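Long-range contacts in cytochrome p450EpoK (Sorangium cellulosum, PDB 1PKF), which is a haem-containing cytochrome P450 that binds an iron protoporphyrin IX and, in this model, epothilone D in a pocket beside it: residues A[141-146]-A[411-416]; A[161-166]-A[219-224]; A[297-302]-A[329-334]. One frame throughout, in Å; residues are numbered along the deposited sequence.

Contact 1 (A[141-146]-A[411-416]); sequences EEFDVV and VILKPS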
ATOM      1  N   GLU A 141     -30.118  -2.605   6.131  1.00 84.21           N
ATOM      2  CA  GLU A 141     -29.743  -2.513   7.546  1.00 83.54           C
ATOM      3  C   GLU A 141     -28.213  -2.563   7.695  1.00 81.86           C
ATOM      4  O   GLU A 141     -27.613  -1.774   8.433  1.00 82.06           O
ATOM      5  CB  GLU A 141     -30.398  -3.641   8.373  1.00 84.03           C
ATOM      6  CG  GLU A 141     -31.788  -4.094   7.914  1.00 84.67           C
ATOM      7  CD  GLU A 141     -32.846  -2.993   7.960  1.00 85.07           C
ATOM      8  OE1 GLU A 141     -32.559  -1.858   7.514  1.00 85.11           O
ATOM      9  OE2 GLU A 141     -33.978  -3.265   8.433  1.00 85.45           O
ATOM     10  N   GLU A 142     -27.594  -3.499   6.980  1.00 79.31           N
ATOM     11  CA  GLU A 142     -26.148  -3.689   7.027  1.00 76.82           C
ATOM     12  C   GLU A 142     -25.437  -2.864   5.954  1.00 72.23           C
ATOM     13  O   GLU A 142     -25.785  -2.931   4.769  1.00 72.01           O
ATOM     14  CB  GLU A 142     -25.808  -5.170   6.827  1.00 78.47           C
ATOM     15  CG  GLU A 142     -26.504  -6.122   7.795  1.00 80.04           C
ATOM     16  CD  GLU A 142     -25.632  -6.480   8.989  1.00 81.34           C
ATOM     17  OE1 GLU A 142     -25.543  -5.657   9.926  1.00 82.48           O
ATOM     18  OE2 GLU A 142     -25.028  -7.581   8.994  1.00 82.27           O
ATOM     19  N   PHE A 143     -24.446  -2.084   6.377  1.00 66.60           N
ATOM     20  CA  PHE A 143     -23.497  -1.484   5.443  1.00 61.45           C
ATOM     21  C   PHE A 143     -22.066  -1.874   5.820  1.00 58.32           C
ATOM     22  O   PHE A 143     -21.593  -1.565   6.905  1.00 57.99           O
ATOM     23  CB  PHE A 143     -23.641   0.035   5.414  1.00 59.35           C
ATOM     24  CG  PHE A 143     -22.932   0.686   4.254  1.00 57.10           C
ATOM     25  CD1 PHE A 143     -23.491   0.672   2.995  1.00 56.13           C
ATOM     26  CD2 PHE A 143     -21.699   1.300   4.431  1.00 55.19           C
ATOM     27  CE1 PHE A 143     -22.841   1.254   1.940  1.00 55.50           C
ATOM     28  CE2 PHE A 143     -21.054   1.878   3.394  1.00 54.44           C
ATOM     29  CZ  PHE A 143     -21.615   1.860   2.135  1.00 54.72           C
ATOM     30  N   ASP A 144     -21.398  -2.571   4.911  1.00 55.86           N
ATOM     31  CA  ASP A 144     -20.023  -3.015   5.114  1.00 53.63           C
ATOM     32  C   ASP A 144     -19.046  -2.052   4.454  1.00 51.10           C
ATOM     33  O   ASP A 144     -18.936  -1.999   3.240  1.00 49.76           O
ATOM     34  CB  ASP A 144     -19.834  -4.412   4.540  1.00 53.98           C
ATOM     35  CG  ASP A 144     -18.480  -4.988   4.872  1.00 54.37           C
ATOM     36  OD1 ASP A 144     -18.373  -6.227   4.941  1.00 55.32           O
ATOM     37  OD2 ASP A 144     -17.471  -4.279   5.079  1.00 53.75           O
ATOM     38  N   VAL A 145     -18.320  -1.303   5.271  1.00 49.61           N
ATOM     39  CA  VAL A 145     -17.447  -0.247   4.774  1.00 48.15           C
ATOM     40  C   VAL A 145     -16.367  -0.783   3.848  1.00 47.51           C
ATOM     41  O   VAL A 145     -15.899  -0.069   2.960  1.00 48.08           O
ATOM     42  CB  VAL A 145     -16.873   0.533   5.928  1.00 48.62           C
ATOM     43  CG1 VAL A 145     -15.780   1.499   5.467  1.00 49.13           C
ATOM     44  CG2 VAL A 145     -18.006   1.300   6.602  1.00 49.59           C
ATOM     45  N   VAL A 146     -16.001  -2.046   4.013  1.00 46.16           N
ATOM     46  CA  VAL A 146     -15.066  -2.665   3.090  1.00 46.86           C
ATOM     47  C   VAL A 146     -15.786  -3.133   1.830  1.00 47.85           C
ATOM     48  O   VAL A 146     -15.618  -2.524   0.758  1.00 46.19           O
ATOM     49  CB  VAL A 146     -14.297  -3.837   3.751  1.00 46.34           C
ATOM     50  CG1 VAL A 146     -13.348  -4.438   2.779  1.00 45.99           C
ATOM     51  CG2 VAL A 146     -13.545  -3.366   4.976  1.00 46.08           C
ATOM     52  N   VAL A 411     -21.233  -1.362   9.794  1.00 59.27           N
ATOM     53  CA  VAL A 411     -21.742  -0.192  10.512  1.00 60.83           C
ATOM     54  C   VAL A 411     -23.248   0.039  10.249  1.00 62.61           C
ATOM     55  O   VAL A 411     -23.874  -0.633   9.428  1.00 63.15           O
ATOM     56  CB  VAL A 411     -20.953   1.104  10.134  1.00 60.94           C
ATOM     57  CG1 VAL A 411     -19.439   0.876  10.195  1.00 61.13           C
ATOM     58  CG2 VAL A 411     -21.343   1.607   8.765  1.00 60.92           C
ATOM     59  N   ILE A 412     -23.800   1.006  10.967  1.00 63.94           N
ATOM     60  CA  ILE A 412     -25.171   1.445  10.819  1.00 64.99           C
ATOM     61  C   ILE A 412     -25.099   2.914  10.479  1.00 65.29           C
ATOM     62  O   ILE A 412     -24.628   3.702  11.292  1.00 64.53           O
ATOM     63  CB  ILE A 412     -25.886   1.295  12.153  1.00 65.87           C
ATOM     64  CG1 ILE A 412     -26.134  -0.173  12.456  1.00 66.25           C
ATOM     65  CG2 ILE A 412     -27.195   2.087  12.169  1.00 66.17           C
ATOM     66  CD1 ILE A 412     -26.285  -0.425  13.938  1.00 66.96           C
ATOM     67  N   LEU A 413     -25.539   3.291   9.286  1.00 66.07           N
ATOM     68  CA  LEU A 413     -25.353   4.668   8.839  1.00 67.43           C
ATOM     69  C   LEU A 413     -26.286   5.608   9.621  1.00 68.86           C
ATOM     70  O   LEU A 413     -25.811   6.487  10.330  1.00 67.81           O
ATOM     71  CB  LEU A 413     -25.549   4.790   7.322  1.00 67.64           C
ATOM     72  CG  LEU A 413     -24.503   4.117   6.414  1.00 67.41           C
ATOM     73  CD1 LEU A 413     -23.999   2.827   7.003  1.00 67.79           C
ATOM     74  CD2 LEU A 413     -25.072   3.835   5.048  1.00 66.82           C
ATOM     75  N   LYS A 414     -27.600   5.398   9.513  1.00 71.71           N
ATOM     76  CA  LYS A 414     -28.600   6.193  10.256  1.00 73.69           C
ATOM     77  C   LYS A 414     -29.253   5.369  11.388  1.00 74.59           C
ATOM     78  O   LYS A 414     -30.322   4.781  11.193  1.00 73.96           O
ATOM     79  CB  LYS A 414     -29.711   6.688   9.314  1.00 74.72           C
ATOM     80  CG  LYS A 414     -29.308   7.720   8.254  1.00 75.19           C
ATOM     81  CD  LYS A 414     -29.872   7.344   6.855  1.00 75.80           C
ATOM     82  CE  LYS A 414     -30.517   8.531   6.108  1.00 75.99           C
ATOM     83  NZ  LYS A 414     -31.895   8.836   6.607  1.00 75.87           N
ATOM     84  N   PRO A 415     -28.638   5.334  12.571  1.00 75.57           N
ATOM     85  CA  PRO A 415     -29.113   4.454  13.648  1.00 75.82           C
ATOM     86  C   PRO A 415     -30.397   4.957  14.315  1.00 75.04           C
ATOM     87  O   PRO A 415     -30.501   6.139  14.640  1.00 76.11           O
ATOM     88  CB  PRO A 415     -27.943   4.441  14.641  1.00 76.26           C
ATOM     89  CG  PRO A 415     -26.820   5.191  13.963  1.00 76.47           C
ATOM     90  CD  PRO A 415     -27.470   6.125  12.989  1.00 76.38           C
ATOM     91  N   SER A 416     -31.349   4.048  14.518  1.00 73.23           N
ATOM     92  CA  SER A 416     -32.695   4.399  14.983  1.00 68.31           C
ATOM     93  C   SER A 416     -32.657   5.236  16.262  1.00 72.17           C
ATOM     94  O   SER A 416     -33.144   6.372  16.275  1.00 75.23           O
ATOM     95  CB  SER A 416     -33.528   3.132  15.214  1.00 62.41           C
ATOM     96  OG  SER A 416     -34.090   2.643  13.972  1.00 34.07           O
TER
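Leu413, just past the end of strand 406-412, packs on Phe143 of strand 143-144. At the start of the phenylalanine side chain, CB is pressed close by Leu413, its CD1 lying 3.2 Å from Phe143 CB. The next atom, Phe143 CG, is touched by both methyls of the leucine. With CG anti to the backbone N (chi1 -166°), Leu413 CD2 settles over one ring face, 4.2 Å from the centroid of the Phe143 ring and 24° off the normal, a CH-pi contact; a flat apolar ring gives the leucine methyls a face to lie on in this buried spot. Phe143 CD2 lies against Leu413 CD1 and Phe143 CD1 against Leu413 CD2, so the leucine meets the CB end of the ring, while Val411 CG2 stands at its edge. Leu134 and Arg137 of helix 123-137 also pack against Phe143. The backbones form an antiparallel bridge in which Phe143 and Val411 are a hydrogen-bonded pair: Val411 N gives a nearly straight bond of 2.9 Å to Phe143 O, and Phe143 N returns a weak one of 3.4 Å to Val411 O. Strand 143-144 is thereby added to strand 406-412 in a small antiparallel sheet of the P450 fold. Beta-branched Val411 suits a strand, and its CG1 reaches Val145 CG2 at 3.9 Å, beside Leu271 and Val267 of helix 241-272. Asp144 is N-cap of helix 145-150, its OD2 accepting from Val146 N at 2.9 Å, 27° out of the carboxylate plane; the same oxygen accepts from Leu409 N.

Contact 2 (A[161-166]-A[219-224]); sequences LLKVPA and NPLEND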
ATOM      1  N   LEU A 161      -7.379   7.315 -14.134  1.00 47.98           N
ATOM      2  CA  LEU A 161      -6.045   7.794 -14.483  1.00 49.07           C
ATOM      3  C   LEU A 161      -5.484   7.133 -15.764  1.00 48.37           C
ATOM      4  O   LEU A 161      -4.767   7.785 -16.518  1.00 47.38           O
ATOM      5  CB  LEU A 161      -5.083   7.572 -13.312  1.00 50.29           C
ATOM      6  CG  LEU A 161      -3.603   7.882 -13.530  1.00 52.25           C
ATOM      7  CD1 LEU A 161      -3.330   9.354 -13.417  1.00 52.93           C
ATOM      8  CD2 LEU A 161      -2.751   7.141 -12.521  1.00 53.59           C
ATOM      9  N   LEU A 162      -5.803   5.849 -15.993  1.00 48.02           N
ATOM     10  CA  LEU A 162      -5.307   5.116 -17.165  1.00 47.51           C
ATOM     11  C   LEU A 162      -6.323   5.141 -18.338  1.00 48.32           C
ATOM     12  O   LEU A 162      -6.063   4.579 -19.392  1.00 45.73           O
ATOM     13  CB  LEU A 162      -5.011   3.643 -16.815  1.00 46.67           C
ATOM     14  CG  LEU A 162      -4.074   3.298 -15.645  1.00 46.71           C
ATOM     15  CD1 LEU A 162      -4.060   1.778 -15.394  1.00 47.14           C
ATOM     16  CD2 LEU A 162      -2.686   3.823 -15.910  1.00 46.36           C
ATOM     17  N   LYS A 163      -7.477   5.755 -18.094  1.00 49.51           N
ATOM     18  CA  LYS A 163      -8.623   5.801 -19.008  1.00 51.22           C
ATOM     19  C   LYS A 163      -9.071   4.425 -19.445  1.00 52.57           C
ATOM     20  O   LYS A 163      -9.127   4.130 -20.638  1.00 52.34           O
ATOM     21  CB  LYS A 163      -8.334   6.680 -20.229  1.00 51.95           C
ATOM     22  CG  LYS A 163      -7.606   7.958 -19.904  1.00 53.13           C
ATOM     23  CD  LYS A 163      -8.543   9.132 -19.698  1.00 54.19           C
ATOM     24  CE  LYS A 163      -7.880  10.412 -20.234  1.00 53.79           C
ATOM     25  NZ  LYS A 163      -6.492  10.598 -19.700  1.00 52.83           N
ATOM     26  N   VAL A 164      -9.415   3.598 -18.462  1.00 53.48           N
ATOM     27  CA  VAL A 164      -9.938   2.273 -18.690  1.00 54.11           C
ATOM     28  C   VAL A 164     -11.399   2.299 -18.257  1.00 55.42           C
ATOM     29  O   VAL A 164     -11.728   2.848 -17.208  1.00 55.84           O
ATOM     30  CB  VAL A 164      -9.127   1.222 -17.873  1.00 53.92           C
ATOM     31  CG1 VAL A 164      -9.652  -0.175 -18.084  1.00 54.12           C
ATOM     32  CG2 VAL A 164      -7.675   1.269 -18.249  1.00 53.68           C
ATOM     33  N   PRO A 165     -12.291   1.744 -19.079  1.00 56.95           N
ATOM     34  CA  PRO A 165     -13.719   1.736 -18.757  1.00 56.85           C
ATOM     35  C   PRO A 165     -14.055   0.962 -17.496  1.00 57.93           C
ATOM     36  O   PRO A 165     -13.431  -0.055 -17.195  1.00 57.89           O
ATOM     37  CB  PRO A 165     -14.357   1.035 -19.974  1.00 56.83           C
ATOM     38  CG  PRO A 165     -13.284   0.252 -20.566  1.00 57.00           C
ATOM     39  CD  PRO A 165     -12.024   1.102 -20.386  1.00 57.23           C
ATOM     40  N   ALA A 166     -15.082   1.427 -16.798  1.00 58.79           N
ATOM     41  CA  ALA A 166     -15.474   0.860 -15.523  1.00 60.68           C
ATOM     42  C   ALA A 166     -15.834  -0.622 -15.638  1.00 62.96           C
ATOM     43  O   ALA A 166     -15.803  -1.346 -14.635  1.00 63.01           O
ATOM     44  CB  ALA A 166     -16.631   1.653 -14.937  1.00 60.11           C
ATOM     45  N   ASN A 219      -5.022   4.333 -30.498  1.00 40.83           N
ATOM     46  CA  ASN A 219      -5.728   5.560 -30.196  1.00 40.60           C
ATOM     47  C   ASN A 219      -5.116   6.393 -29.060  1.00 42.09           C
ATOM     48  O   ASN A 219      -5.709   6.483 -27.946  1.00 42.30           O
ATOM     49  CB  ASN A 219      -7.140   5.162 -29.810  1.00 40.70           C
ATOM     50  CG  ASN A 219      -7.876   4.509 -30.972  1.00 42.32           C
ATOM     51  OD1 ASN A 219      -7.906   5.065 -32.088  1.00 41.52           O
ATOM     52  ND2 ASN A 219      -8.437   3.335 -30.739  1.00 41.48           N
ATOM     53  N   PRO A 220      -3.966   6.992 -29.328  1.00 42.87           N
ATOM     54  CA  PRO A 220      -3.270   7.818 -28.342  1.00 45.89           C
ATOM     55  C   PRO A 220      -4.058   9.059 -28.023  1.00 47.93           C
ATOM     56  O   PRO A 220      -4.797   9.558 -28.884  1.00 46.55           O
ATOM     57  CB  PRO A 220      -1.940   8.172 -29.014  1.00 44.43           C
ATOM     58  CG  PRO A 220      -2.159   7.949 -30.449  1.00 44.49           C
ATOM     59  CD  PRO A 220      -3.230   6.936 -30.603  1.00 44.23           C
ATOM     60  N   LEU A 221      -3.882   9.529 -26.787  1.00 50.06           N
ATOM     61  CA  LEU A 221      -4.716  10.567 -26.190  1.00 51.87           C
ATOM     62  C   LEU A 221      -3.886  11.741 -25.665  1.00 53.23           C
ATOM     63  O   LEU A 221      -2.707  11.599 -25.313  1.00 53.38           O
ATOM     64  CB  LEU A 221      -5.511   9.982 -25.033  1.00 51.76           C
ATOM     65  CG  LEU A 221      -6.591   8.948 -25.332  1.00 51.97           C
ATOM     66  CD1 LEU A 221      -7.172   8.403 -24.024  1.00 51.14           C
ATOM     67  CD2 LEU A 221      -7.697   9.561 -26.206  1.00 52.01           C
ATOM     68  N   GLU A 222      -4.502  12.909 -25.598  1.00 55.08           N
ATOM     69  CA  GLU A 222      -3.775  14.077 -25.127  1.00 57.16           C
ATOM     70  C   GLU A 222      -3.804  14.075 -23.601  1.00 56.49           C
ATOM     71  O   GLU A 222      -4.798  13.641 -22.995  1.00 55.47           O
ATOM     72  CB  GLU A 222      -4.360  15.369 -25.717  1.00 59.05           C
ATOM     73  CG  GLU A 222      -3.355  16.110 -26.601  1.00 61.55           C
ATOM     74  CD  GLU A 222      -3.983  16.933 -27.725  1.00 63.56           C
ATOM     75  OE1 GLU A 222      -5.204  17.221 -27.695  1.00 64.24           O
ATOM     76  OE2 GLU A 222      -3.224  17.301 -28.657  1.00 65.46           O
ATOM     77  N   ASN A 223      -2.704  14.528 -22.997  1.00 56.32           N
ATOM     78  CA  ASN A 223      -2.618  14.715 -21.538  1.00 56.49           C
ATOM     79  C   ASN A 223      -2.910  13.413 -20.805  1.00 54.02           C
ATOM     80  O   ASN A 223      -3.783  13.355 -19.947  1.00 54.38           O
ATOM     81  CB  ASN A 223      -3.613  15.800 -21.058  1.00 58.27           C
ATOM     82  CG  ASN A 223      -3.548  17.080 -21.898  1.00 59.88           C
ATOM     83  OD1 ASN A 223      -2.484  17.682 -22.072  1.00 60.19           O
ATOM     84  ND2 ASN A 223      -4.699  17.482 -22.440  1.00 61.62           N
ATOM     85  N   ASP A 224      -2.192  12.363 -21.170  1.00 51.74           N
ATOM     86  CA  ASP A 224      -2.575  11.012 -20.778  1.00 48.82           C
ATOM     87  C   ASP A 224      -1.352  10.239 -20.366  1.00 46.29           C
ATOM     88  O   ASP A 224      -0.344  10.223 -21.078  1.00 45.19           O
ATOM     89  CB  ASP A 224      -3.304  10.347 -21.957  1.00 49.42           C
ATOM     90  CG  ASP A 224      -3.745   8.933 -21.661  1.00 49.36           C
ATOM     91  OD1 ASP A 224      -4.702   8.741 -20.877  1.00 50.31           O
ATOM     92  OD2 ASP A 224      -3.202   7.947 -22.195  1.00 49.74           O
TER
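The side chains of Lys163 and Asp224 run past each other in opposite directions, so that the carboxylate lies alongside the lysine chain. The lysine leaves its backbone with CG anti to the carbonyl carbon and then bends at chi2, chi3 and chi4, curling round Asp224 OD1. That oxygen lies 3.2 Å from Lys163 CG near the root of the chain and 3.6 Å from Lys163 CE near its end. The curl finishes in a salt bridge, Lys163 NZ to Asp224 OD1 at 2.8 Å, made through the anti lone pair, which points away from OD2. A long, flexible lysine suits this exposed place because its methylenes can fold while the ammonium group still finds its anion. The other oxygen, OD2, is held by Arg216 in a second salt bridge and by the hydroxyl of Thr227, so the buried carboxylate is gripped at both oxygens and its rotation is fixed; two cations would be expected to favour its charged form. Leu221 CD1 touches Lys163 CG at 4.2 Å, a single apolar contact near the root of the chain. Arg216 also donates to Leu162 O, joining the two turns from helix 195-218. Each turn lies at a helix end. Lys163, with positive phi (55°), closes helix 154-161 in a Schellman motif, and Asp224 is the N-cap of helix 225-234, its side chain capping a backbone N there: a salt bridge from the Schellman residue that ends one helix to the N-cap residue that starts another, in the helical part of the P450 fold.

Contact 3 (A[297-302]-A[329-334]); sequences FENILR and LIPSAL. Unlike the reference sequence in segment 297-302: Glu298 (reference Asp).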
ATOM      1  N   PHE A 297      -0.606   6.222  13.342  1.00 39.20           N
ATOM      2  CA  PHE A 297      -1.040   5.664  14.586  1.00 41.08           C
ATOM      3  C   PHE A 297      -1.308   4.184  14.400  1.00 41.98           C
ATOM      4  O   PHE A 297      -1.133   3.380  15.308  1.00 39.67           O
ATOM      5  CB  PHE A 297      -2.354   6.296  15.002  1.00 41.54           C
ATOM      6  CG  PHE A 297      -2.988   5.633  16.188  1.00 42.99           C
ATOM      7  CD1 PHE A 297      -2.345   5.643  17.420  1.00 43.78           C
ATOM      8  CD2 PHE A 297      -4.214   5.018  16.085  1.00 42.47           C
ATOM      9  CE1 PHE A 297      -2.927   5.056  18.530  1.00 44.13           C
ATOM     10  CE2 PHE A 297      -4.786   4.406  17.174  1.00 43.63           C
ATOM     11  CZ  PHE A 297      -4.148   4.425  18.411  1.00 44.54           C
ATOM     12  N   GLU A 298      -1.794   3.832  13.225  1.00 41.57           N
ATOM     13  CA  GLU A 298      -2.025   2.443  13.022  1.00 43.50           C
ATOM     14  C   GLU A 298      -1.914   1.899  11.631  1.00 40.45           C
ATOM     15  O   GLU A 298      -2.853   1.657  10.904  1.00 42.25           O
ATOM     16  CB  GLU A 298      -3.232   2.063  13.767  1.00 44.56           C
ATOM     17  CG  GLU A 298      -4.507   2.349  13.139  1.00 45.35           C
ATOM     18  CD  GLU A 298      -5.305   1.161  13.467  1.00 46.14           C
ATOM     19  OE1 GLU A 298      -6.528   1.208  13.351  1.00 46.82           O
ATOM     20  OE2 GLU A 298      -4.609   0.184  13.882  1.00 46.98           O
ATOM     21  N   ASN A 299      -0.675   1.709  11.311  1.00 38.86           N
ATOM     22  CA  ASN A 299      -0.279   1.461   9.998  1.00 39.10           C
ATOM     23  C   ASN A 299      -0.844   0.146   9.495  1.00 39.50           C
ATOM     24  O   ASN A 299      -0.889  -0.846  10.242  1.00 38.17           O
ATOM     25  CB  ASN A 299       1.217   1.369   9.982  1.00 38.63           C
ATOM     26  CG  ASN A 299       1.751   1.387   8.599  1.00 38.31           C
ATOM     27  OD1 ASN A 299       2.189   0.355   8.063  1.00 37.39           O
ATOM     28  ND2 ASN A 299       1.742   2.558   8.002  1.00 35.76           N
ATOM     29  N   ILE A 300      -1.220   0.146   8.215  1.00 38.71           N
ATOM     30  CA  ILE A 300      -1.846  -1.003   7.594  1.00 37.96           C
ATOM     31  C   ILE A 300      -0.899  -2.161   7.359  1.00 35.69           C
ATOM     32  O   ILE A 300      -1.355  -3.259   7.030  1.00 35.22           O
ATOM     33  CB  ILE A 300      -2.530  -0.606   6.239  1.00 39.33           C
ATOM     34  CG1 ILE A 300      -1.506  -0.078   5.240  1.00 39.64           C
ATOM     35  CG2 ILE A 300      -3.651   0.381   6.495  1.00 39.48           C
ATOM     36  CD1 ILE A 300      -2.044   0.115   3.809  1.00 40.15           C
ATOM     37  N   LEU A 301       0.404  -1.944   7.485  1.00 35.25           N
ATOM     38  CA  LEU A 301       1.343  -3.009   7.202  1.00 37.23           C
ATOM     39  C   LEU A 301       1.436  -3.979   8.391  1.00 38.46           C
ATOM     40  O   LEU A 301       1.352  -3.553   9.541  1.00 38.73           O
ATOM     41  CB  LEU A 301       2.697  -2.463   6.848  1.00 37.43           C
ATOM     42  CG  LEU A 301       2.741  -1.711   5.532  1.00 37.95           C
ATOM     43  CD1 LEU A 301       4.051  -0.981   5.363  1.00 36.78           C
ATOM     44  CD2 LEU A 301       2.505  -2.680   4.346  1.00 38.83           C
ATOM     45  N   ARG A 302       1.492  -5.281   8.077  1.00 38.31           N
ATOM     46  CA  ARG A 302       1.655  -6.359   9.059  1.00 37.99           C
ATOM     47  C   ARG A 302       3.057  -6.351   9.663  1.00 37.86           C
ATOM     48  O   ARG A 302       3.234  -6.468  10.875  1.00 39.88           O
ATOM     49  CB  ARG A 302       1.410  -7.724   8.364  1.00 37.56           C
ATOM     50  CG  ARG A 302       1.312  -8.921   9.299  1.00 37.04           C
ATOM     51  CD  ARG A 302       0.822 -10.232   8.628  1.00 36.35           C
ATOM     52  NE  ARG A 302      -0.562 -10.110   8.200  1.00 35.60           N
ATOM     53  CZ  ARG A 302      -1.598 -10.386   8.963  1.00 35.72           C
ATOM     54  NH1 ARG A 302      -1.424 -10.840  10.190  1.00 36.33           N
ATOM     55  NH2 ARG A 302      -2.824 -10.245   8.495  1.00 37.31           N
ATOM     56  N   LEU A 329      10.190  -2.690  10.424  1.00 37.25           N
ATOM     57  CA  LEU A 329       8.957  -2.847  11.153  1.00 37.98           C
ATOM     58  C   LEU A 329       8.169  -1.534  11.294  1.00 40.34           C
ATOM     59  O   LEU A 329       8.088  -0.916  12.377  1.00 40.10           O
ATOM     60  CB  LEU A 329       9.232  -3.485  12.516  1.00 37.93           C
ATOM     61  CG  LEU A 329       8.056  -4.115  13.223  1.00 38.78           C
ATOM     62  CD1 LEU A 329       7.383  -5.156  12.318  1.00 39.39           C
ATOM     63  CD2 LEU A 329       8.470  -4.733  14.589  1.00 40.02           C
ATOM     64  N   ILE A 330       7.526  -1.139  10.193  1.00 40.28           N
ATOM     65  CA  ILE A 330       6.922   0.167  10.135  1.00 40.06           C
ATOM     66  C   ILE A 330       5.935   0.477  11.215  1.00 38.66           C
ATOM     67  O   ILE A 330       5.987   1.546  11.767  1.00 38.20           O
ATOM     68  CB  ILE A 330       6.346   0.462   8.736  1.00 40.62           C
ATOM     69  CG1 ILE A 330       7.518   0.828   7.833  1.00 42.41           C
ATOM     70  CG2 ILE A 330       5.429   1.683   8.777  1.00 39.57           C
ATOM     71  CD1 ILE A 330       7.771  -0.126   6.815  1.00 43.81           C
ATOM     72  N   PRO A 331       4.983  -0.389  11.504  1.00 39.20           N
ATOM     73  CA  PRO A 331       3.980  -0.037  12.505  1.00 39.03           C
ATOM     74  C   PRO A 331       4.612   0.173  13.895  1.00 40.83           C
ATOM     75  O   PRO A 331       4.021   0.837  14.756  1.00 39.32           O
ATOM     76  CB  PRO A 331       3.006  -1.228  12.477  1.00 39.60           C
ATOM     77  CG  PRO A 331       3.736  -2.315  11.780  1.00 40.19           C
ATOM     78  CD  PRO A 331       4.759  -1.713  10.907  1.00 40.13           C
ATOM     79  N   SER A 332       5.804  -0.391  14.083  1.00 41.04           N
ATOM     80  CA  SER A 332       6.544  -0.247  15.320  1.00 42.68           C
ATOM     81  C   SER A 332       7.318   1.056  15.359  1.00 41.72           C
ATOM     82  O   SER A 332       7.240   1.803  16.342  1.00 41.20           O
ATOM     83  CB  SER A 332       7.571  -1.372  15.479  1.00 43.02           C
ATOM     84  OG  SER A 332       8.226  -1.199  16.728  1.00 43.09           O
ATOM     85  N   ALA A 333       8.108   1.277  14.316  1.00 40.72           N
ATOM     86  CA  ALA A 333       8.845   2.502  14.160  1.00 43.39           C
ATOM     87  C   ALA A 333       7.927   3.695  14.348  1.00 43.01           C
ATOM     88  O   ALA A 333       8.344   4.696  14.868  1.00 43.99           O
ATOM     89  CB  ALA A 333       9.500   2.562  12.792  1.00 44.86           C
ATOM     90  N   LEU A 334       6.669   3.577  13.947  1.00 42.98           N
ATOM     91  CA  LEU A 334       5.753   4.698  13.976  1.00 43.19           C
ATOM     92  C   LEU A 334       5.041   4.845  15.294  1.00 42.96           C
ATOM     93  O   LEU A 334       4.225   5.763  15.446  1.00 42.97           O
ATOM     94  CB  LEU A 334       4.732   4.593  12.850  1.00 44.11           C
ATOM     95  CG  LEU A 334       5.292   4.743  11.434  1.00 46.00           C
ATOM     96  CD1 LEU A 334       4.169   4.757  10.411  1.00 46.89           C
ATOM     97  CD2 LEU A 334       6.123   6.008  11.316  1.00 47.11           C
TER
HETATM   98  O   HOH W   1       1.533   2.397  13.410  1.00 41.34           O
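Van der Waals packing comes first: Asn299 and Leu301 face Ile330, Pro331 and Leu334 at the short helix 330-333. Leu301 CD1 meets Ile330 CD1 at 4.1 Å, an apolar contact of methyl against methyl. Pro331, well suited to a helix's first turn where its missing N-H costs no bond, sets CG 3.5 Å from Leu301 O and its CB against Asn299 CB. Ile330 CG2 is 3.6 Å from Asn299 OD1, and Leu334 CD1 touches Asn299 ND2.

Hydrogen bonding is mainly local. Asn299 OD1 accepts from Leu301 N at 3.0 Å, an Asx turn, with the donor 51° above the carbonyl plane; with CG anti to the backbone N (chi1 -168°) the amide lies against Ile330 CG2. A water bridges the segments, accepting from Asn299 N at 3.1 Å and donating to Pro331 O at 3.2 Å.

The buried charges of Glu298, which differs from the reference sequence, and Arg302 find partners outside both segments, in Arg404 and His400 O. The side chain of Leu301 lies about 4 Å from epothilone D and about 5 Å from the haem, placing this loop, which follows helix 287-297 with its ExxR motif, next to the ligand pocket.

Contact 3 is the most central, its centre about 12 Å from the chain's centre, and all its touching residues are buried. Contacts 1 and 2 have centres about 26 and 24 Å out; contact 1 is peripheral yet largely buried, whereas contact 2 is the most exposed. Their chemistry follows suit: direct backbone pairing with a phenylalanine packed by leucine and valine in contact 1, a salt bridge in contact 2, close packing with a bridging water in contact 3. None touches another, and contacts 2 and 3 sit on opposite sides of the centre. Along the chain, 141-146 with 411-416 encloses both of the others. Helix 241-272 is shared, reaching Val411 and Val145 in contact 1 and the far side of the loop 297-302 in contact 3.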